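Local coordinates for protein potential RNA-dependent RNA polymerase (Human picobirnavirus, PDB 5I62) that catalyses RNA-templated synthesis of RNA from ribonucleoside triphosphates, probably serving both transcription and genome replication of a small double-stranded RNA virus, at residues V256-N270 and Y377-V391. Numbering follows the deposited sequence.
Sequences VVVCTDFSKFDQHFN and YSRHGLDMNLEKQYV
Phe-262 drives its ring into an apolar pocket walled by Tyr-377, Leu-382 and Met-384. Its tip, CZ, comes 3.4 Å from CD2 of Tyr-377; the planes are nearly parallel (13°), but the rings meet rim to rim and neither lies over the other's face. Met-384 runs alongside, CG 3.7 Å from CD1 of Phe-262, and its bent thioether makes an oblique Met-aromatic contact. From its own segment, Phe-265 lies against one face of the Phe-262 ring.

On one flank, Asp-261 is held through its backbone by the Gln-389 amide, which a bend at chi2 (-54°) brings back alongside it. NE2 of Gln-389 gives a straight, in-plane bond to a lone pair of Asp-261 O (3.0 Å, 175°), while OE1 of Gln-389 takes the N-H of Asp-261 at 2.9 Å, a more bent bond. The Asp-261 carboxylate faces Lys-388, but overlaps in the model leave that salt bridge doubtful.

On the other flank, Asp-383 O accepts from Ser-263 N at 3.0 Å, and CB of Asp-383 sits over a face of the His-268 imidazole, a CH-pi contact 3.8 Å from the ring centroid. ND1 of His-268 bonds to Lys-264 O (2.7 Å) and NE2 to Lys-101, together holding the ring's rotation.

Strand 257-261 also pairs antiparallel with 390-392 through Cys-259 and Tyr-390, at the edge of the palm sheet, and has 360-363 on its other side. The DFSKFD sequence fits polymerase motif A, and 377-391 probably corresponds to motif D. One amide thus takes up both backbone polar groups of Asp-261, and Asp-383 O the Ser-263 N-H, tying residues 261-263 to 377-391 beside an apolar cluster round Phe-262.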
ATOM      1  N   VAL A 256      21.859  -4.928  16.038  1.00 22.01           N
ATOM      2  CA  VAL A 256      20.415  -5.034  16.072  1.00 21.41           C
ATOM      3  C   VAL A 256      19.901  -5.021  14.639  1.00 21.17           C
ATOM      4  O   VAL A 256      20.597  -4.631  13.697  1.00 18.43           O
ATOM      5  CB  VAL A 256      19.759  -3.899  16.887  1.00 20.94           C
ATOM      6  CG1 VAL A 256      20.180  -3.972  18.357  1.00 24.39           C
ATOM      7  CG2 VAL A 256      20.111  -2.549  16.283  1.00 17.68           C
ATOM      8  N   VAL A 257      18.661  -5.455  14.481  1.00 19.27           N
ATOM      9  CA  VAL A 257      17.872  -5.171  13.288  1.00 17.86           C
ATOM     10  C   VAL A 257      16.991  -3.980  13.615  1.00 18.28           C
ATOM     11  O   VAL A 257      16.442  -3.903  14.718  1.00 18.54           O
ATOM     12  CB  VAL A 257      17.036  -6.397  12.886  1.00 20.04           C
ATOM     13  CG1 VAL A 257      16.122  -6.075  11.714  1.00 19.53           C
ATOM     14  CG2 VAL A 257      17.956  -7.550  12.564  1.00 19.32           C
ATOM     15  N   VAL A 258      16.880  -3.034  12.688  1.00 18.09           N
ATOM     16  CA  VAL A 258      16.049  -1.853  12.875  1.00 17.90           C
ATOM     17  C   VAL A 258      14.853  -1.937  11.938  1.00 16.72           C
ATOM     18  O   VAL A 258      15.017  -2.093  10.722  1.00 15.07           O
ATOM     19  CB  VAL A 258      16.834  -0.553  12.633  1.00 18.17           C
ATOM     20  CG1 VAL A 258      15.896   0.655  12.756  1.00 17.37           C
ATOM     21  CG2 VAL A 258      18.001  -0.438  13.597  1.00 18.57           C
ATOM     22  N   CYS A 259      13.656  -1.825  12.495  1.00 19.10           N
ATOM     23  CA  CYS A 259      12.421  -1.751  11.720  1.00 17.48           C
ATOM     24  C   CYS A 259      11.966  -0.299  11.745  1.00 21.62           C
ATOM     25  O   CYS A 259      11.601   0.221  12.806  1.00 21.62           O
ATOM     26  CB  CYS A 259      11.350  -2.665  12.297  1.00 21.93           C
ATOM     27  SG  CYS A 259      11.916  -4.348  12.585  1.00 24.43           S
ATOM     28  N   THR A 260      11.994   0.349  10.589  1.00 17.95           N
ATOM     29  CA  THR A 260      11.790   1.781  10.534  1.00 18.96           C
ATOM     30  C   THR A 260      10.313   2.096  10.371  1.00 22.75           C
ATOM     31  O   THR A 260       9.502   1.247  10.004  1.00 22.28           O
ATOM     32  CB  THR A 260      12.599   2.398   9.391  1.00 19.96           C
ATOM     33  OG1 THR A 260      12.376   1.647   8.199  1.00 17.85           O
ATOM     34  CG2 THR A 260      14.095   2.368   9.724  1.00 17.19           C
ATOM     35  N   ASP A 261       9.972   3.355  10.612  1.00 22.57           N
ATOM     36  CA  ASP A 261       8.612   3.780  10.349  1.00 24.94           C
ATOM     37  C   ASP A 261       8.613   5.266  10.004  1.00 26.07           C
ATOM     38  O   ASP A 261       9.266   6.056  10.697  1.00 21.87           O
ATOM     39  CB  ASP A 261       7.754   3.505  11.575  1.00 27.80           C
ATOM     40  CG  ASP A 261       6.327   3.950  11.376  1.00 35.97           C
ATOM     41  OD1 ASP A 261       5.464   3.166  11.010  1.00 36.67           O
ATOM     42  OD2 ASP A 261       6.066   5.151  11.473  1.00 37.15           O
ATOM     43  N   PHE A 262       7.885   5.643   8.947  1.00 28.09           N
ATOM     44  CA  PHE A 262       7.730   7.025   8.498  1.00 24.71           C
ATOM     45  C   PHE A 262       6.346   7.558   8.869  1.00 27.92           C
ATOM     46  O   PHE A 262       5.346   6.833   8.824  1.00 25.60           O
ATOM     47  CB  PHE A 262       7.925   7.145   6.997  1.00 24.29           C
ATOM     48  CG  PHE A 262       9.325   6.953   6.557  1.00 25.85           C
ATOM     49  CD1 PHE A 262      10.261   7.972   6.676  1.00 22.96           C
ATOM     50  CD2 PHE A 262       9.704   5.758   5.995  1.00 26.85           C
ATOM     51  CE1 PHE A 262      11.561   7.792   6.234  1.00 21.20           C
ATOM     52  CE2 PHE A 262      10.978   5.563   5.553  1.00 24.14           C
ATOM     53  CZ  PHE A 262      11.926   6.578   5.670  1.00 24.27           C
ATOM     54  N   SER A 263       6.306   8.811   9.311  1.00 22.09           N
ATOM     55  CA  SER A 263       5.048   9.532   9.451  1.00 27.49           C
ATOM     56  C   SER A 263       4.779  10.248   8.136  1.00 21.96           C
ATOM     57  O   SER A 263       5.571  11.103   7.725  1.00 20.49           O
ATOM     58  CB  SER A 263       5.083  10.531  10.606  1.00 33.19           C
ATOM     59  OG  SER A 263       5.233   9.855  11.846  1.00 38.77           O
ATOM     60  N   LYS A 264       3.674   9.893   7.475  1.00 20.13           N
ATOM     61  CA  LYS A 264       3.217  10.628   6.299  1.00 17.78           C
ATOM     62  C   LYS A 264       4.295  10.653   5.209  1.00 16.55           C
ATOM     63  O   LYS A 264       4.695  11.708   4.721  1.00 17.32           O
ATOM     64  CB  LYS A 264       2.798  12.043   6.701  1.00 17.37           C
ATOM     65  CG  LYS A 264       1.552  12.075   7.589  1.00 25.23           C
ATOM     66  CD  LYS A 264       1.238  13.514   7.981  1.00 29.92           C
ATOM     67  CE  LYS A 264      -0.217  13.707   8.339  1.00 37.60           C
ATOM     68  NZ  LYS A 264      -0.685  12.700   9.315  1.00 45.80           N
ATOM     69  N   PHE A 265       4.801   9.467   4.871  1.00 18.56           N
ATOM     70  CA  PHE A 265       5.897   9.355   3.918  1.00 18.16           C
ATOM     71  C   PHE A 265       5.526   9.971   2.577  1.00 19.39           C
ATOM     72  O   PHE A 265       6.284  10.771   2.025  1.00 14.74           O
ATOM     73  CB  PHE A 265       6.279   7.888   3.740  1.00 19.04           C
ATOM     74  CG  PHE A 265       7.541   7.668   2.946  1.00 19.52           C
ATOM     75  CD1 PHE A 265       8.684   8.402   3.197  1.00 20.83           C
ATOM     76  CD2 PHE A 265       7.580   6.716   1.944  1.00 20.87           C
ATOM     77  CE1 PHE A 265       9.851   8.181   2.461  1.00 19.34           C
ATOM     78  CE2 PHE A 265       8.740   6.487   1.222  1.00 21.54           C
ATOM     79  CZ  PHE A 265       9.873   7.224   1.475  1.00 21.61           C
ATOM     80  N   ASP A 266       4.363   9.586   2.031  1.00 17.37           N
ATOM     81  CA  ASP A 266       3.918  10.123   0.749  1.00 19.75           C
ATOM     82  C   ASP A 266       3.944  11.646   0.764  1.00 14.96           C
ATOM     83  O   ASP A 266       4.428  12.287  -0.179  1.00 15.99           O
ATOM     84  CB  ASP A 266       2.493   9.642   0.428  1.00 19.26           C
ATOM     85  CG  ASP A 266       2.397   8.131   0.229  1.00 27.93           C
ATOM     86  OD1 ASP A 266       3.423   7.430   0.301  1.00 23.60           O
ATOM     87  OD2 ASP A 266       1.269   7.642  -0.003  1.00 23.79           O
ATOM     88  N   GLN A 267       3.398  12.230   1.831  1.00 14.49           N
ATOM     89  CA  GLN A 267       3.266  13.678   1.928  1.00 17.97           C
ATOM     90  C   GLN A 267       4.627  14.368   1.936  1.00 18.31           C
ATOM     91  O   GLN A 267       4.753  15.498   1.455  1.00 16.40           O
ATOM     92  CB  GLN A 267       2.477  14.047   3.181  1.00 15.76           C
ATOM     93  CG  GLN A 267       1.001  13.594   3.223  1.00 17.13           C
ATOM     94  CD  GLN A 267       0.803  12.170   3.726  1.00 20.14           C
ATOM     95  OE1 GLN A 267       1.669  11.307   3.565  1.00 19.40           O
ATOM     96  NE2 GLN A 267      -0.343  11.927   4.358  1.00 19.52           N
ATOM     97  N   HIS A 268       5.645  13.714   2.482  1.00 14.89           N
ATOM     98  CA  HIS A 268       6.971  14.306   2.601  1.00 15.21           C
ATOM     99  C   HIS A 268       7.875  13.963   1.431  1.00 17.37           C
ATOM    100  O   HIS A 268       9.063  14.320   1.456  1.00 18.91           O
ATOM    101  CB  HIS A 268       7.647  13.845   3.900  1.00 15.57           C
ATOM    102  CG  HIS A 268       7.063  14.438   5.144  1.00 16.82           C
ATOM    103  ND1 HIS A 268       5.940  13.929   5.752  1.00 18.62           N
ATOM    104  CD2 HIS A 268       7.465  15.481   5.910  1.00 18.87           C
ATOM    105  CE1 HIS A 268       5.658  14.647   6.825  1.00 21.81           C
ATOM    106  NE2 HIS A 268       6.568  15.593   6.944  1.00 20.97           N
ATOM    107  N   PHE A 269       7.367  13.252   0.422  1.00 19.16           N
ATOM    108  CA  PHE A 269       8.213  12.802  -0.687  1.00 17.17           C
ATOM    109  C   PHE A 269       8.459  14.005  -1.595  1.00 19.36           C
ATOM    110  O   PHE A 269       7.799  14.213  -2.614  1.00 19.03           O
ATOM    111  CB  PHE A 269       7.565  11.627  -1.417  1.00 17.87           C
ATOM    112  CG  PHE A 269       8.541  10.747  -2.137  1.00 16.99           C
ATOM    113  CD1 PHE A 269       9.283   9.789  -1.448  1.00 17.87           C
ATOM    114  CD2 PHE A 269       8.728  10.879  -3.495  1.00 17.28           C
ATOM    115  CE1 PHE A 269      10.192   8.979  -2.115  1.00 16.92           C
ATOM    116  CE2 PHE A 269       9.651  10.079  -4.173  1.00 18.56           C
ATOM    117  CZ  PHE A 269      10.368   9.122  -3.489  1.00 16.30           C
ATOM    118  N   ASN A 270       9.467  14.789  -1.220  1.00 17.08           N
ATOM    119  CA  ASN A 270       9.673  16.160  -1.674  1.00 16.00           C
ATOM    120  C   ASN A 270      10.524  16.175  -2.949  1.00 15.11           C
ATOM    121  O   ASN A 270      10.952  15.137  -3.437  1.00 15.06           O
ATOM    122  CB  ASN A 270      10.298  16.946  -0.527  1.00 15.10           C
ATOM    123  CG  ASN A 270      11.608  16.318  -0.056  1.00 14.41           C
ATOM    124  OD1 ASN A 270      12.452  15.935  -0.864  1.00 16.61           O
ATOM    125  ND2 ASN A 270      11.765  16.205   1.254  1.00 13.21           N
ATOM    126  N   TYR A 377      18.001   9.507   7.678  1.00 17.44           N
ATOM    127  CA  TYR A 377      16.833   9.630   6.805  1.00 16.26           C
ATOM    128  C   TYR A 377      16.212  11.025   6.894  1.00 18.26           C
ATOM    129  O   TYR A 377      15.881  11.637   5.872  1.00 17.64           O
ATOM    130  CB  TYR A 377      15.771   8.602   7.187  1.00 17.46           C
ATOM    131  CG  TYR A 377      16.020   7.138   6.906  1.00 15.54           C
ATOM    132  CD1 TYR A 377      17.266   6.653   6.511  1.00 15.24           C
ATOM    133  CD2 TYR A 377      14.987   6.229   7.064  1.00 20.65           C
ATOM    134  CE1 TYR A 377      17.466   5.294   6.286  1.00 15.58           C
ATOM    135  CE2 TYR A 377      15.165   4.886   6.830  1.00 18.23           C
ATOM    136  CZ  TYR A 377      16.404   4.418   6.441  1.00 17.67           C
ATOM    137  OH  TYR A 377      16.547   3.066   6.215  1.00 16.06           O
ATOM    138  N   SER A 378      16.006  11.522   8.122  1.00 17.35           N
ATOM    139  CA  SER A 378      15.163  12.697   8.347  1.00 19.49           C
ATOM    140  C   SER A 378      15.760  13.964   7.749  1.00 19.74           C
ATOM    141  O   SER A 378      15.020  14.893   7.401  1.00 22.70           O
ATOM    142  CB  SER A 378      14.918  12.891   9.837  1.00 24.04           C
ATOM    143  OG  SER A 378      14.147  11.821  10.350  1.00 31.03           O
ATOM    144  N   ARG A 379      17.082  14.031   7.626  1.00 17.65           N
ATOM    145  CA  ARG A 379      17.723  15.219   7.072  1.00 22.98           C
ATOM    146  C   ARG A 379      17.276  15.512   5.644  1.00 19.02           C
ATOM    147  O   ARG A 379      17.484  16.623   5.154  1.00 16.10           O
ATOM    148  CB  ARG A 379      19.242  15.061   7.116  1.00 17.98           C
ATOM    149  CG  ARG A 379      19.726  13.914   6.274  1.00 18.75           C
ATOM    150  CD  ARG A 379      21.226  13.725   6.411  1.00 23.87           C
ATOM    151  NE  ARG A 379      21.652  12.362   6.113  1.00 20.32           N
ATOM    152  CZ  ARG A 379      22.929  11.990   6.026  1.00 31.14           C
ATOM    153  NH1 ARG A 379      23.883  12.899   6.199  1.00 22.47           N
ATOM    154  NH2 ARG A 379      23.256  10.717   5.773  1.00 21.17           N
ATOM    155  N   HIS A 380      16.678  14.547   4.962  1.00 17.62           N
ATOM    156  CA  HIS A 380      16.155  14.782   3.624  1.00 18.26           C
ATOM    157  C   HIS A 380      14.728  15.327   3.646  1.00 19.72           C
ATOM    158  O   HIS A 380      14.048  15.293   2.618  1.00 19.78           O
ATOM    159  CB  HIS A 380      16.230  13.490   2.817  1.00 18.24           C
ATOM    160  CG  HIS A 380      17.612  12.926   2.754  1.00 17.67           C
ATOM    161  ND1 HIS A 380      18.651  13.589   2.144  1.00 19.36           N
ATOM    162  CD2 HIS A 380      18.142  11.794   3.279  1.00 20.26           C
ATOM    163  CE1 HIS A 380      19.757  12.874   2.262  1.00 19.81           C
ATOM    164  NE2 HIS A 380      19.475  11.779   2.946  1.00 19.03           N
ATOM    165  N   GLY A 381      14.281  15.853   4.780  1.00 19.36           N
ATOM    166  CA  GLY A 381      12.936  16.383   4.882  1.00 21.08           C
ATOM    167  C   GLY A 381      11.881  15.351   5.197  1.00 22.56           C
ATOM    168  O   GLY A 381      10.700  15.603   4.946  1.00 20.68           O
ATOM    169  N   LEU A 382      12.269  14.200   5.740  1.00 19.49           N
ATOM    170  CA  LEU A 382      11.336  13.135   6.072  1.00 20.92           C
ATOM    171  C   LEU A 382      11.046  13.137   7.566  1.00 22.06           C
ATOM    172  O   LEU A 382      11.886  13.520   8.381  1.00 24.92           O
ATOM    173  CB  LEU A 382      11.882  11.780   5.623  1.00 18.54           C
ATOM    174  CG  LEU A 382      12.248  11.807   4.140  1.00 21.73           C
ATOM    175  CD1 LEU A 382      13.066  10.572   3.764  1.00 21.20           C
ATOM    176  CD2 LEU A 382      10.939  11.916   3.287  1.00 16.27           C
ATOM    177  N   ASP A 383       9.846  12.705   7.919  1.00 21.50           N
ATOM    178  CA  ASP A 383       9.367  12.748   9.290  1.00 22.21           C
ATOM    179  C   ASP A 383       9.327  11.339   9.857  1.00 26.08           C
ATOM    180  O   ASP A 383       8.807  10.424   9.214  1.00 20.71           O
ATOM    181  CB  ASP A 383       7.983  13.393   9.359  1.00 25.36           C
ATOM    182  CG  ASP A 383       7.615  13.840  10.761  1.00 32.22           C
ATOM    183  OD1 ASP A 383       8.517  14.273  11.512  1.00 42.06           O
ATOM    184  OD2 ASP A 383       6.416  13.770  11.105  1.00 41.09           O
ATOM    185  N   MET A 384       9.897  11.173  11.048  1.00 24.10           N
ATOM    186  CA  MET A 384       9.954   9.907  11.760  1.00 25.82           C
ATOM    187  C   MET A 384       9.870  10.214  13.253  1.00 27.01           C
ATOM    188  O   MET A 384      10.449  11.187  13.730  1.00 27.15           O
ATOM    189  CB  MET A 384      11.243   9.123  11.460  1.00 24.97           C
ATOM    190  CG  MET A 384      11.597   8.951   9.977  1.00 25.27           C
ATOM    191  SD  MET A 384      13.215   8.176   9.718  1.00 23.77           S
ATOM    192  CE  MET A 384      12.888   6.461  10.114  1.00 22.36           C
ATOM    193  N   ASN A 385       9.137   9.387  13.971  1.00 25.48           N
ATOM    194  CA  ASN A 385       8.963   9.474  15.421  1.00 30.70           C
ATOM    195  C   ASN A 385       9.820   8.344  15.987  1.00 31.22           C
ATOM    196  O   ASN A 385       9.560   7.163  15.738  1.00 25.93           O
ATOM    197  CB  ASN A 385       7.460   9.376  15.733  1.00 34.75           C
ATOM    198  CG  ASN A 385       7.109   9.172  17.186  1.00 36.80           C
ATOM    199  OD1 ASN A 385       7.946   9.197  18.077  1.00 34.03           O
ATOM    200  ND2 ASN A 385       5.817   8.928  17.420  1.00 39.73           N
ATOM    201  N   LEU A 386      10.905   8.714  16.664  1.00 30.99           N
ATOM    202  CA  LEU A 386      11.828   7.713  17.188  1.00 29.24           C
ATOM    203  C   LEU A 386      11.089   6.625  17.962  1.00 31.95           C
ATOM    204  O   LEU A 386      11.494   5.455  17.956  1.00 29.14           O
ATOM    205  CB  LEU A 386      12.869   8.392  18.070  1.00 32.01           C
ATOM    206  CG  LEU A 386      13.948   7.451  18.613  1.00 34.86           C
ATOM    207  CD1 LEU A 386      14.545   6.596  17.499  1.00 34.06           C
ATOM    208  CD2 LEU A 386      15.032   8.223  19.333  1.00 39.05           C
ATOM    209  N   GLU A 387       9.973   6.994  18.597  1.00 32.13           N
ATOM    210  CA  GLU A 387       9.238   6.072  19.453  1.00 38.58           C
ATOM    211  C   GLU A 387       8.638   4.926  18.662  1.00 36.96           C
ATOM    212  O   GLU A 387       8.345   3.863  19.219  1.00 36.97           O
ATOM    213  CB  GLU A 387       8.134   6.825  20.190  1.00 43.06           C
ATOM    214  CG  GLU A 387       7.860   6.299  21.575  1.00 51.22           C
ATOM    215  CD  GLU A 387       8.874   6.784  22.598  1.00 62.41           C
ATOM    216  OE1 GLU A 387       9.981   7.223  22.208  1.00 65.19           O
ATOM    217  OE2 GLU A 387       8.562   6.725  23.805  1.00 69.81           O
ATOM    218  N   LYS A 388       8.430   5.121  17.377  1.00 29.72           N
ATOM    219  CA  LYS A 388       7.791   4.083  16.599  1.00 29.92           C
ATOM    220  C   LYS A 388       8.784   3.220  15.843  1.00 27.15           C
ATOM    221  O   LYS A 388       8.367   2.263  15.187  1.00 26.23           O
ATOM    222  CB  LYS A 388       6.799   4.719  15.640  1.00 32.10           C
ATOM    223  CG  LYS A 388       7.431   5.246  14.410  1.00 38.00           C
ATOM    224  CD  LYS A 388       6.518   6.182  13.804  1.00 49.43           C
ATOM    225  CE  LYS A 388       7.337   7.259  13.678  1.00 44.88           C
ATOM    226  NZ  LYS A 388       6.709   8.347  12.777  1.00 52.84           N
ATOM    227  N   GLN A 389      10.067   3.570  15.864  1.00 26.93           N
ATOM    228  CA  GLN A 389      11.063   2.654  15.353  1.00 23.31           C
ATOM    229  C   GLN A 389      11.114   1.458  16.294  1.00 28.27           C
ATOM    230  O   GLN A 389      10.775   1.563  17.476  1.00 31.74           O
ATOM    231  CB  GLN A 389      12.425   3.339  15.254  1.00 23.91           C
ATOM    232  CG  GLN A 389      12.386   4.770  14.695  1.00 23.79           C
ATOM    233  CD  GLN A 389      11.689   4.891  13.347  1.00 25.25           C
ATOM    234  OE1 GLN A 389      12.062   4.227  12.377  1.00 24.36           O
ATOM    235  NE2 GLN A 389      10.696   5.778  13.270  1.00 26.19           N
ATOM    236  N   TYR A 390      11.503   0.307  15.765  1.00 26.27           N
ATOM    237  CA  TYR A 390      11.615  -0.896  16.576  1.00 26.05           C
ATOM    238  C   TYR A 390      12.970  -1.547  16.332  1.00 24.61           C
ATOM    239  O   TYR A 390      13.452  -1.594  15.198  1.00 20.14           O
ATOM    240  CB  TYR A 390      10.479  -1.900  16.280  1.00 26.58           C
ATOM    241  CG  TYR A 390      10.620  -3.182  17.079  1.00 28.39           C
ATOM    242  CD1 TYR A 390      10.247  -3.235  18.424  1.00 32.77           C
ATOM    243  CD2 TYR A 390      11.155  -4.326  16.503  1.00 30.10           C
ATOM    244  CE1 TYR A 390      10.391  -4.405  19.165  1.00 33.05           C
ATOM    245  CE2 TYR A 390      11.296  -5.498  17.227  1.00 27.41           C
ATOM    246  CZ  TYR A 390      10.912  -5.538  18.555  1.00 35.03           C
ATOM    247  OH  TYR A 390      11.059  -6.711  19.268  1.00 32.83           O
ATOM    248  N   VAL A 391      13.572  -2.046  17.409  1.00 24.13           N
ATOM    249  CA  VAL A 391      14.943  -2.541  17.413  1.00 23.36           C
ATOM    250  C   VAL A 391      14.991  -3.851  18.192  1.00 24.77           C
ATOM    251  O   VAL A 391      14.391  -3.965  19.263  1.00 22.23           O
ATOM    252  CB  VAL A 391      15.886  -1.478  18.021  1.00 28.93           C
ATOM    253  CG1 VAL A 391      17.190  -2.052  18.340  1.00 30.33           C
ATOM    254  CG2 VAL A 391      16.073  -0.312  17.072  1.00 27.92           C
TER
HETATM  255  O   HOH W   1       8.559  -0.064  13.372  1.00 36.79           O
HETATM  256  O   HOH W   2      14.427   1.501   6.317  1.00 15.40           O
HETATM  257  O   HOH W   3       7.978  11.038   6.469  1.00 20.03           O
HETATM  258  O   HOH W   4       6.237  12.305  13.705  1.00 41.96           O
HETATM  259  O   HOH W   5       9.879  17.543   3.068  1.00 19.82           O